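Local coordinates for DNA processing protein DprA (Streptococcus pneumoniae, PDB 3UQZ) that binds single-stranded DNA cooperatively and helps load the RecA recombinase onto it during natural transformation, at residues Lys10-Gly15 with Leu191-Pro196; Gln69-Phe74 with Thr167-Phe172. All blocks are in the same frame, centred on the assembly; numbering follows the deposited sequence.

Interaction 1: residues Lys10-Gly15 with Leu191-Pro196; sequences KLKKSG and LSEYGP
Lys12 reaches across to the carboxylate end of Glu193, and the two side chains cross at about a right angle. Lys12 NZ lies 4.0 Å from Glu193 OE1, which makes the pair a long salt bridge, an electrostatic attraction at a distance too great for a direct hydrogen bond. The contact buries about 70 Å² in all, almost entirely on these two residues, and the backbones stay well apart: the closest approach of CA atoms, Lys12 CA to Tyr194 CA, is 10.3 Å. Lys12 spans this gap because its CB points toward 191-196 and its chain runs extended beyond CG. Glu193 has a firmer partner elsewhere, since its OE2 forms a salt bridge with Arg210 of helix 204-215, while Asn18 of helix 18-28 touches both Lys12 and Glu193. Here the sterile alpha motif domain meets the Rossmann-like domain: helix 5-13 of the former faces the loop that follows strand 189-192 of the latter. Each segment contains a local backbone motif. After the helix, Gly15 takes a positive phi in a Schellman motif, its N 3.3 Å from Lys12 O, and Ser14 OG donates to Lys10 O at 2.7 Å, tilted from the carbonyl plane. On the other side Ser192 forms an ST turn, with its OG accepting from Tyr194 N at 3.2 Å and an N-H...O angle of 152°. Next to this turn Glu193 CB sits 4.3 Å above the plane of the Tyr194 ring, over its centre. Tyr194 directs its CB away from Lys12 and the rest of its helix, and its ring stacks with that of His204.

Interaction 2: residues Gln69-Phe74 with Thr167-Phe172; sequences QKFPSF and TGLDVF
Phe71 lies with one ring face against Leu169, the first of the two central residues of a type I beta turn from Gly168 to Val171 in the Rossmann-like domain. Leu169 CB stands 3.6 Å from the ring centroid and only 4° off the normal, a CH-pi contact placed almost exactly over the middle of the ring. The two side chains run past each other in opposite directions, which brings Leu169 CD1 back to within 3.8 Å of Phe71 CB. Phe71 has CG anti to its carbonyl carbon (chi1 -65°), and its ring extends far enough for CZ to reach the turn backbone, 3.7 Å from Leu169 C. The turn itself is closed by Val171 N donating to Gly168 O at 3.0 Å. Asp170, the other central residue, brings its CB to the edge of the Phe71 ring, in the ring plane and 3.9 Å from CZ. Its carboxylate has a different partner for each oxygen: OD1 accepts from Gly197 N, whereas OD2 forms a salt bridge with the extended Lys70. Lys70 NZ donates at 2.6 Å to Asp170 OD2, which accepts through its anti lone pair, the one away from OD1.

In the fold
Both interactions reach the same mixed sheet, and their centres are about 10 Å apart. Interaction 1 is a surface contact between domains, resting on one long charge pair that joins helix 5-13 to the chain just beyond strand 189-192. Interaction 2 is larger and partly buried; it lies within the Rossmann-like domain, where an aromatic face packs on a turn with a hydrogen-bonded salt bridge beside it. The segments 191-196 and 167-172 are joined directly, Ser192 OG to Thr167 O at 2.6 Å in a probable hydrogen bond. Leu191 also packs on Phe74 of 69-74, so segment 191-196 touches both halves of interaction 2. Along the chain, interaction 2 is nested inside the loop that interaction 1 closes.

Interaction 1: residues Lys10-Gly15 with Leu191-Pro196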
ATOM      1  N   LYS A  10      -2.827 -43.060 -17.426  1.00 35.22           N
ATOM      2  CA  LYS A  10      -3.912 -43.925 -17.905  1.00 35.57           C
ATOM      3  C   LYS A  10      -5.215 -43.720 -17.095  1.00 39.99           C
ATOM      4  O   LYS A  10      -6.296 -43.755 -17.688  1.00 39.20           O
ATOM      5  CB  LYS A  10      -3.474 -45.395 -17.941  1.00 37.69           C
ATOM      6  CG  LYS A  10      -4.354 -46.278 -18.814  1.00 40.03           C
ATOM      7  CD  LYS A  10      -3.827 -47.696 -18.890  1.00 46.88           C
ATOM      8  CE  LYS A  10      -4.806 -48.612 -19.582  1.00 49.83           C
ATOM      9  NZ  LYS A  10      -4.362 -50.020 -19.520  1.00 55.49           N
ATOM     10  N   LEU A  11      -5.108 -43.454 -15.767  1.00 36.95           N
ATOM     11  CA  LEU A  11      -6.265 -43.176 -14.895  1.00 36.40           C
ATOM     12  C   LEU A  11      -6.909 -41.826 -15.236  1.00 40.21           C
ATOM     13  O   LEU A  11      -8.131 -41.717 -15.233  1.00 40.11           O
ATOM     14  CB  LEU A  11      -5.892 -43.241 -13.397  1.00 36.27           C
ATOM     15  CG  LEU A  11      -5.478 -44.608 -12.825  1.00 40.55           C
ATOM     16  CD1 LEU A  11      -5.015 -44.472 -11.404  1.00 40.08           C
ATOM     17  CD2 LEU A  11      -6.614 -45.600 -12.868  1.00 43.64           C
ATOM     18  N   LYS A  12      -6.086 -40.810 -15.558  1.00 37.16           N
ATOM     19  CA  LYS A  12      -6.539 -39.480 -15.983  1.00 36.84           C
ATOM     20  C   LYS A  12      -7.296 -39.619 -17.316  1.00 42.69           C
ATOM     21  O   LYS A  12      -8.364 -39.033 -17.478  1.00 42.90           O
ATOM     22  CB  LYS A  12      -5.346 -38.515 -16.149  1.00 38.16           C
ATOM     23  CG  LYS A  12      -5.110 -37.626 -14.935  1.00 41.97           C
ATOM     24  CD  LYS A  12      -3.965 -36.643 -15.100  1.00 49.99           C
ATOM     25  CE  LYS A  12      -4.148 -35.479 -14.155  1.00 56.51           C
ATOM     26  NZ  LYS A  12      -2.882 -34.761 -13.917  1.00 63.15           N
ATOM     27  N   LYS A  13      -6.770 -40.454 -18.234  1.00 39.76           N
ATOM     28  CA  LYS A  13      -7.361 -40.751 -19.541  1.00 39.68           C
ATOM     29  C   LYS A  13      -8.646 -41.589 -19.457  1.00 44.24           C
ATOM     30  O   LYS A  13      -9.432 -41.593 -20.405  1.00 44.53           O
ATOM     31  CB  LYS A  13      -6.329 -41.436 -20.451  1.00 42.04           C
ATOM     32  CG  LYS A  13      -5.272 -40.478 -20.972  1.00 53.95           C
ATOM     33  CD  LYS A  13      -5.685 -39.880 -22.307  1.00 58.75           C
ATOM     34  CE  LYS A  13      -4.962 -38.598 -22.583  1.00 72.30           C
ATOM     35  NZ  LYS A  13      -5.402 -38.001 -23.867  1.00 82.07           N
ATOM     36  N   SER A  14      -8.860 -42.288 -18.329  1.00 40.37           N
ATOM     37  CA  SER A  14     -10.040 -43.121 -18.107  1.00 39.87           C
ATOM     38  C   SER A  14     -11.174 -42.307 -17.487  1.00 45.27           C
ATOM     39  O   SER A  14     -12.287 -42.816 -17.346  1.00 45.49           O
ATOM     40  CB  SER A  14      -9.691 -44.315 -17.228  1.00 42.59           C
ATOM     41  OG  SER A  14      -8.614 -45.064 -17.767  1.00 48.66           O
ATOM     42  N   GLY A  15     -10.883 -41.056 -17.120  1.00 41.77           N
ATOM     43  CA  GLY A  15     -11.860 -40.126 -16.574  1.00 41.35           C
ATOM     44  C   GLY A  15     -11.709 -39.745 -15.117  1.00 46.93           C
ATOM     45  O   GLY A  15     -12.579 -39.055 -14.580  1.00 48.74           O
ATOM     46  N   LEU A 191       6.920 -26.603 -17.214  1.00 26.19           N
ATOM     47  CA  LEU A 191       6.079 -27.632 -16.598  1.00 25.79           C
ATOM     48  C   LEU A 191       4.648 -27.573 -17.156  1.00 31.27           C
ATOM     49  O   LEU A 191       4.149 -26.489 -17.507  1.00 31.05           O
ATOM     50  CB  LEU A 191       6.043 -27.487 -15.070  1.00 25.29           C
ATOM     51  CG  LEU A 191       7.351 -27.682 -14.302  1.00 29.52           C
ATOM     52  CD1 LEU A 191       7.218 -27.149 -12.872  1.00 28.93           C
ATOM     53  CD2 LEU A 191       7.804 -29.160 -14.295  1.00 30.37           C
ATOM     54  N   SER A 192       3.985 -28.745 -17.219  1.00 27.62           N
ATOM     55  CA  SER A 192       2.600 -28.875 -17.699  1.00 27.35           C
ATOM     56  C   SER A 192       1.912 -30.126 -17.154  1.00 31.68           C
ATOM     57  O   SER A 192       2.547 -31.165 -17.000  1.00 32.64           O
ATOM     58  CB  SER A 192       2.547 -28.887 -19.227  1.00 30.03           C
ATOM     59  OG  SER A 192       1.209 -28.804 -19.691  1.00 34.45           O
ATOM     60  N   GLU A 193       0.612 -30.027 -16.883  1.00 27.45           N
ATOM     61  CA  GLU A 193      -0.212 -31.148 -16.420  1.00 26.54           C
ATOM     62  C   GLU A 193      -0.865 -31.806 -17.638  1.00 33.14           C
ATOM     63  O   GLU A 193      -1.407 -32.894 -17.521  1.00 34.56           O
ATOM     64  CB  GLU A 193      -1.329 -30.622 -15.506  1.00 26.88           C
ATOM     65  CG  GLU A 193      -1.141 -30.937 -14.037  1.00 34.51           C
ATOM     66  CD  GLU A 193      -2.304 -30.519 -13.163  1.00 53.84           C
ATOM     67  OE1 GLU A 193      -2.552 -31.202 -12.147  1.00 43.91           O
ATOM     68  OE2 GLU A 193      -3.005 -29.544 -13.518  1.00 49.16           O
ATOM     69  N   TYR A 194      -0.829 -31.118 -18.794  1.00 29.68           N
ATOM     70  CA  TYR A 194      -1.460 -31.496 -20.048  1.00 30.20           C
ATOM     71  C   TYR A 194      -0.555 -32.257 -21.001  1.00 36.75           C
ATOM     72  O   TYR A 194       0.618 -31.936 -21.158  1.00 35.98           O
ATOM     73  CB  TYR A 194      -2.100 -30.259 -20.703  1.00 31.08           C
ATOM     74  CG  TYR A 194      -2.878 -29.451 -19.686  1.00 32.21           C
ATOM     75  CD1 TYR A 194      -4.085 -29.922 -19.168  1.00 33.19           C
ATOM     76  CD2 TYR A 194      -2.351 -28.285 -19.143  1.00 33.17           C
ATOM     77  CE1 TYR A 194      -4.752 -29.241 -18.152  1.00 32.52           C
ATOM     78  CE2 TYR A 194      -3.017 -27.590 -18.134  1.00 34.00           C
ATOM     79  CZ  TYR A 194      -4.224 -28.066 -17.653  1.00 40.10           C
ATOM     80  OH  TYR A 194      -4.879 -27.406 -16.645  1.00 44.47           O
ATOM     81  N   GLY A 195      -1.119 -33.289 -21.606  1.00 35.36           N
ATOM     82  CA  GLY A 195      -0.415 -34.167 -22.528  1.00 35.34           C
ATOM     83  C   GLY A 195      -0.254 -33.590 -23.918  1.00 39.47           C
ATOM     84  O   GLY A 195      -0.748 -32.494 -24.189  1.00 39.62           O
ATOM     85  N   PRO A 196       0.424 -34.324 -24.831  1.00 35.52           N
ATOM     86  CA  PRO A 196       0.657 -33.795 -26.188  1.00 35.21           C
ATOM     87  C   PRO A 196      -0.569 -33.307 -26.957  1.00 41.12           C
ATOM     88  O   PRO A 196      -1.619 -33.953 -26.944  1.00 43.72           O
ATOM     89  CB  PRO A 196       1.357 -34.957 -26.896  1.00 36.75           C
ATOM     90  CG  PRO A 196       2.024 -35.722 -25.796  1.00 41.13           C
ATOM     91  CD  PRO A 196       1.065 -35.643 -24.652  1.00 36.75           C
TER

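Interaction 2: residues Gln69-Phe74 with Thr167-Phe172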
ATOM      1  N   GLN A  69       5.171 -41.091 -23.469  1.00 37.89           N
ATOM      2  CA  GLN A  69       6.629 -41.019 -23.570  1.00 37.08           C
ATOM      3  C   GLN A  69       7.197 -39.874 -24.423  1.00 39.22           C
ATOM      4  O   GLN A  69       8.403 -39.615 -24.344  1.00 38.78           O
ATOM      5  CB  GLN A  69       7.219 -42.389 -23.945  1.00 38.65           C
ATOM      6  CG  GLN A  69       7.158 -43.385 -22.785  1.00 61.26           C
ATOM      7  CD  GLN A  69       7.557 -44.781 -23.167  1.00 86.35           C
ATOM      8  OE1 GLN A  69       7.268 -45.265 -24.266  1.00 83.11           O
ATOM      9  NE2 GLN A  69       8.179 -45.487 -22.235  1.00 84.02           N
ATOM     10  N   LYS A  70       6.328 -39.152 -25.182  1.00 33.85           N
ATOM     11  CA  LYS A  70       6.727 -38.015 -26.032  1.00 33.04           C
ATOM     12  C   LYS A  70       7.526 -36.960 -25.256  1.00 37.35           C
ATOM     13  O   LYS A  70       8.529 -36.473 -25.761  1.00 38.24           O
ATOM     14  CB  LYS A  70       5.516 -37.384 -26.742  1.00 34.72           C
ATOM     15  CG  LYS A  70       5.916 -36.528 -27.926  1.00 42.53           C
ATOM     16  CD  LYS A  70       4.823 -35.591 -28.390  1.00 53.35           C
ATOM     17  CE  LYS A  70       5.158 -35.051 -29.759  1.00 60.82           C
ATOM     18  NZ  LYS A  70       4.108 -34.143 -30.271  1.00 72.35           N
ATOM     19  N   PHE A  71       7.094 -36.632 -24.028  1.00 33.15           N
ATOM     20  CA  PHE A  71       7.786 -35.701 -23.136  1.00 32.73           C
ATOM     21  C   PHE A  71       8.006 -36.401 -21.794  1.00 35.79           C
ATOM     22  O   PHE A  71       7.101 -37.126 -21.347  1.00 35.17           O
ATOM     23  CB  PHE A  71       6.986 -34.390 -22.937  1.00 34.30           C
ATOM     24  CG  PHE A  71       6.819 -33.557 -24.186  1.00 35.61           C
ATOM     25  CD1 PHE A  71       7.882 -32.818 -24.699  1.00 38.32           C
ATOM     26  CD2 PHE A  71       5.605 -33.521 -24.861  1.00 36.41           C
ATOM     27  CE1 PHE A  71       7.730 -32.067 -25.869  1.00 38.14           C
ATOM     28  CE2 PHE A  71       5.454 -32.756 -26.020  1.00 38.54           C
ATOM     29  CZ  PHE A  71       6.512 -32.024 -26.507  1.00 36.54           C
ATOM     30  N   PRO A  72       9.174 -36.187 -21.122  1.00 30.99           N
ATOM     31  CA  PRO A  72       9.396 -36.831 -19.812  1.00 30.81           C
ATOM     32  C   PRO A  72       8.418 -36.335 -18.745  1.00 35.44           C
ATOM     33  O   PRO A  72       7.700 -35.356 -18.970  1.00 35.43           O
ATOM     34  CB  PRO A  72      10.854 -36.474 -19.473  1.00 32.12           C
ATOM     35  CG  PRO A  72      11.131 -35.252 -20.244  1.00 36.22           C
ATOM     36  CD  PRO A  72      10.327 -35.345 -21.504  1.00 31.91           C
ATOM     37  N   SER A  73       8.378 -37.023 -17.591  1.00 30.93           N
ATOM     38  CA  SER A  73       7.457 -36.680 -16.515  1.00 29.89           C
ATOM     39  C   SER A  73       7.966 -37.123 -15.155  1.00 34.59           C
ATOM     40  O   SER A  73       8.989 -37.803 -15.057  1.00 35.76           O
ATOM     41  CB  SER A  73       6.081 -37.295 -16.786  1.00 31.42           C
ATOM     42  OG  SER A  73       6.153 -38.695 -17.011  1.00 32.51           O
ATOM     43  N   PHE A  74       7.257 -36.696 -14.104  1.00 30.42           N
ATOM     44  CA  PHE A  74       7.464 -37.053 -12.703  1.00 29.94           C
ATOM     45  C   PHE A  74       6.128 -36.917 -11.984  1.00 33.64           C
ATOM     46  O   PHE A  74       5.289 -36.109 -12.397  1.00 32.24           O
ATOM     47  CB  PHE A  74       8.584 -36.232 -12.028  1.00 31.76           C
ATOM     48  CG  PHE A  74       8.320 -34.756 -11.817  1.00 33.18           C
ATOM     49  CD1 PHE A  74       7.810 -34.289 -10.607  1.00 35.50           C
ATOM     50  CD2 PHE A  74       8.597 -33.827 -12.823  1.00 34.22           C
ATOM     51  CE1 PHE A  74       7.540 -32.929 -10.417  1.00 35.28           C
ATOM     52  CE2 PHE A  74       8.333 -32.465 -12.628  1.00 36.61           C
ATOM     53  CZ  PHE A  74       7.813 -32.026 -11.424  1.00 34.28           C
ATOM     54  N   THR A 167      -1.284 -25.579 -21.733  1.00 31.15           N
ATOM     55  CA  THR A 167      -1.385 -26.361 -22.975  1.00 30.01           C
ATOM     56  C   THR A 167      -0.387 -27.540 -22.904  1.00 34.12           C
ATOM     57  O   THR A 167       0.334 -27.680 -21.901  1.00 33.12           O
ATOM     58  CB  THR A 167      -1.010 -25.492 -24.190  1.00 32.01           C
ATOM     59  OG1 THR A 167       0.396 -25.249 -24.192  1.00 32.59           O
ATOM     60  CG2 THR A 167      -1.790 -24.200 -24.284  1.00 28.49           C
ATOM     61  N   GLY A 168      -0.324 -28.337 -23.987  1.00 29.79           N
ATOM     62  CA  GLY A 168       0.644 -29.414 -24.128  1.00 28.78           C
ATOM     63  C   GLY A 168       1.996 -28.782 -24.409  1.00 34.78           C
ATOM     64  O   GLY A 168       2.052 -27.624 -24.867  1.00 34.90           O
ATOM     65  N   LEU A 169       3.099 -29.519 -24.138  1.00 30.46           N
ATOM     66  CA  LEU A 169       4.468 -29.021 -24.331  1.00 29.91           C
ATOM     67  C   LEU A 169       4.872 -28.764 -25.806  1.00 36.82           C
ATOM     68  O   LEU A 169       5.933 -28.184 -26.060  1.00 37.20           O
ATOM     69  CB  LEU A 169       5.503 -29.888 -23.578  1.00 28.99           C
ATOM     70  CG  LEU A 169       5.406 -29.873 -22.041  1.00 32.03           C
ATOM     71  CD1 LEU A 169       6.062 -31.058 -21.459  1.00 31.66           C
ATOM     72  CD2 LEU A 169       6.005 -28.609 -21.437  1.00 31.00           C
ATOM     73  N   ASP A 170       4.006 -29.160 -26.763  1.00 33.80           N
ATOM     74  CA  ASP A 170       4.183 -28.989 -28.214  1.00 33.58           C
ATOM     75  C   ASP A 170       3.191 -27.953 -28.763  1.00 38.13           C
ATOM     76  O   ASP A 170       3.061 -27.788 -29.987  1.00 38.85           O
ATOM     77  CB  ASP A 170       4.027 -30.343 -28.952  1.00 35.11           C
ATOM     78  CG  ASP A 170       2.807 -31.188 -28.593  1.00 47.17           C
ATOM     79  OD1 ASP A 170       1.985 -30.741 -27.751  1.00 47.91           O
ATOM     80  OD2 ASP A 170       2.700 -32.315 -29.110  1.00 53.65           O
ATOM     81  N   VAL A 171       2.479 -27.272 -27.838  1.00 32.89           N
ATOM     82  CA  VAL A 171       1.477 -26.240 -28.116  1.00 31.54           C
ATOM     83  C   VAL A 171       1.960 -24.913 -27.501  1.00 35.62           C
ATOM     84  O   VAL A 171       2.560 -24.904 -26.424  1.00 35.11           O
ATOM     85  CB  VAL A 171       0.056 -26.663 -27.643  1.00 33.81           C
ATOM     86  CG1 VAL A 171      -0.977 -25.559 -27.876  1.00 32.80           C
ATOM     87  CG2 VAL A 171      -0.382 -27.966 -28.312  1.00 33.04           C
ATOM     88  N   PHE A 172       1.716 -23.797 -28.197  1.00 32.39           N
ATOM     89  CA  PHE A 172       2.212 -22.513 -27.747  1.00 31.92           C
ATOM     90  C   PHE A 172       1.119 -21.487 -27.513  1.00 37.22           C
ATOM     91  O   PHE A 172       0.406 -21.136 -28.451  1.00 37.79           O
ATOM     92  CB  PHE A 172       3.319 -22.016 -28.708  1.00 33.34           C
ATOM     93  CG  PHE A 172       4.434 -23.029 -28.897  1.00 35.10           C
ATOM     94  CD1 PHE A 172       5.513 -23.073 -28.018  1.00 37.54           C
ATOM     95  CD2 PHE A 172       4.365 -23.986 -29.906  1.00 36.59           C
ATOM     96  CE1 PHE A 172       6.507 -24.043 -28.154  1.00 37.65           C
ATOM     97  CE2 PHE A 172       5.356 -24.961 -30.035  1.00 38.80           C
ATOM     98  CZ  PHE A 172       6.427 -24.977 -29.164  1.00 36.84           C
TER